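Local coordinates for protein TetR family Transcriptional regulator (Streptococcus agalactiae 2603V/R, PDB 3KKC) that probably binds DNA as a helix-turn-helix transcriptional regulator of the TetR family, at residues V15-A20 / G40-G45. Residues are numbered along the deposited sequence; the frame is centred on the assembly and turned at random.
Sequences VAIYNA and GLANVG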
loop_
_atom_site.group_PDB
_atom_site.type_symbol
_atom_site.label_atom_id
_atom_site.label_comp_id
_atom_site.label_asym_id
_atom_site.label_seq_id
_atom_site.Cartn_x
_atom_site.Cartn_y
_atom_site.Cartn_z
ATOM N N VAL A 15 19.911 -26.816 3.111
ATOM C CA VAL A 15 19.832 -25.781 4.135
ATOM C C VAL A 15 20.755 -24.593 3.853
ATOM O O VAL A 15 20.385 -23.461 4.123
ATOM C CB VAL A 15 20.123 -26.364 5.531
ATOM C CG1 VAL A 15 20.545 -25.254 6.519
ATOM C CG2 VAL A 15 18.919 -27.168 6.019
ATOM N N ALA A 16 21.942 -24.829 3.301
ATOM C CA ALA A 16 22.856 -23.711 3.028
ATOM C C ALA A 16 22.234 -22.705 2.067
ATOM O O ALA A 16 22.338 -21.491 2.266
ATOM C CB ALA A 16 24.185 -24.187 2.493
ATOM N N ILE A 17 21.600 -23.226 1.023
ATOM C CA ILE A 17 20.889 -22.407 0.052
ATOM C C ILE A 17 19.735 -21.666 0.739
ATOM O O ILE A 17 19.640 -20.434 0.679
ATOM C CB ILE A 17 20.345 -23.293 -1.087
ATOM C CG1 ILE A 17 21.496 -24.088 -1.719
ATOM C CG2 ILE A 17 19.547 -22.461 -2.109
ATOM C CD1 ILE A 17 21.026 -25.256 -2.546
ATOM N N TYR A 18 18.871 -22.430 1.403
ATOM C CA TYR A 18 17.775 -21.866 2.169
ATOM C C TYR A 18 18.288 -20.680 2.975
ATOM O O TYR A 18 17.822 -19.564 2.792
ATOM C CB TYR A 18 17.192 -22.933 3.090
ATOM C CG TYR A 18 15.849 -22.602 3.718
ATOM C CD1 TYR A 18 14.660 -23.000 3.104
ATOM C CD2 TYR A 18 15.768 -21.921 4.933
ATOM C CE1 TYR A 18 13.437 -22.722 3.656
ATOM C CE2 TYR A 18 14.530 -21.631 5.503
ATOM C CZ TYR A 18 13.364 -22.036 4.852
ATOM O OH TYR A 18 12.119 -21.770 5.395
ATOM N N ASN A 19 19.268 -20.912 3.847
ATOM C CA ASN A 19 19.754 -19.847 4.734
ATOM C C ASN A 19 20.348 -18.668 3.947
ATOM O O ASN A 19 20.179 -17.508 4.334
ATOM C CB ASN A 19 20.736 -20.370 5.817
ATOM C CG ASN A 19 20.053 -21.254 6.898
ATOM O OD1 ASN A 19 18.827 -21.209 7.121
ATOM N ND2 ASN A 19 20.868 -22.057 7.575
ATOM N N ALA A 20 21.014 -18.964 2.836
ATOM C CA ALA A 20 21.566 -17.917 1.958
ATOM C C ALA A 20 20.477 -17.004 1.399
ATOM O O ALA A 20 20.614 -15.779 1.361
ATOM C CB ALA A 20 22.364 -18.532 0.827
ATOM N N GLY A 40 26.779 -17.610 -4.421
ATOM C CA GLY A 40 27.903 -16.870 -3.871
ATOM C C GLY A 40 27.979 -16.912 -2.360
ATOM O O GLY A 40 29.041 -16.682 -1.772
ATOM N N LEU A 41 26.847 -17.204 -1.727
ATOM C CA LEU A 41 26.827 -17.447 -0.293
ATOM C C LEU A 41 26.795 -18.937 0.024
ATOM O O LEU A 41 27.579 -19.413 0.843
ATOM C CB LEU A 41 25.639 -16.754 0.371
ATOM C CG LEU A 41 25.737 -15.241 0.520
ATOM C CD1 LEU A 41 24.588 -14.747 1.401
ATOM C CD2 LEU A 41 27.092 -14.861 1.105
ATOM N N ALA A 42 25.892 -19.675 -0.618
ATOM C CA ALA A 42 25.731 -21.104 -0.338
ATOM C C ALA A 42 27.007 -21.913 -0.619
ATOM O O ALA A 42 27.247 -22.962 0.001
ATOM C CB ALA A 42 24.547 -21.674 -1.116
ATOM N N ASN A 43 27.817 -21.421 -1.559
ATOM C CA ASN A 43 29.054 -22.089 -1.914
ATOM C C ASN A 43 28.767 -23.389 -2.623
ATOM O O ASN A 43 29.638 -24.251 -2.745
ATOM C CB ASN A 43 29.890 -22.357 -0.673
ATOM C CG ASN A 43 30.424 -21.092 -0.061
ATOM O OD1 ASN A 43 30.996 -20.249 -0.762
ATOM N ND2 ASN A 43 30.248 -20.943 1.258
ATOM N N VAL A 44 27.532 -23.529 -3.086
ATOM C CA VAL A 44 27.156 -24.689 -3.873
ATOM C C VAL A 44 26.894 -24.244 -5.308
ATOM O O VAL A 44 26.250 -23.225 -5.540
ATOM C CB VAL A 44 25.926 -25.403 -3.284
ATOM C CG1 VAL A 44 24.682 -24.551 -3.456
ATOM C CG2 VAL A 44 25.748 -26.771 -3.928
ATOM N N GLY A 45 27.405 -25.009 -6.265
ATOM C CA GLY A 45 27.362 -24.617 -7.661
ATOM C C GLY A 45 25.988 -24.608 -8.304
ATOM O O GLY A 45 25.023 -25.130 -7.751
#
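A16 meets A42 with its methyl carbon, which stands 4.1 Å from the carbonyl O of A42; the two CB atoms are farther apart, a looser apolar contact at the edge of the interface. One residue on, helix 4-24 brings its backbone closest to the second segment: the CA atoms of I17 and A42 are 5.0 Å apart. At this approach A42 presents its methyl, with CB 3.9 Å from the CA of I17 and touching I17 CG1 as well.

The side chain of I17 leaves the helix to the flank of this approach. With CG1 beside the backbone N and opposite the carbonyl carbon (chi1 -56°), the longer branch extends past A42 to V44, where I17 CG1 lies 3.7 Å from V44 CG1 and the terminal CD1 also touches that same methyl. The two side chains cross nearly at right angles. I17 also packs on L59 of helix 57-71 and is buried. Y18 packs on the same helix, against L63, and its OH is hydrogen-bonded to D66 OD2.

A20, one turn after A16, closes the row: its CB sits 3.8 Å from L41 CB and 4.0 Å from the backbone N of A42. The L41 side chain also touches S23 and L24 of helix 4-24, while its CD1 lies 4.1 Å from A20 O.

No hydrogen bond links the segments; 224 Å² of buried surface, summed over both sides, comes from this van der Waals packing. Helix 35-42 ends here, N43 having positive phi (69°), and G45 takes the N-cap position before helix 46-49. Alanine methyls, with I17, L41 and V44, thus pack helix 4-24 against the end of helix 35-42 and the turn that follows it in the predicted helix-turn-helix, as in the three-helix DNA-binding domain of TetR-family regulators.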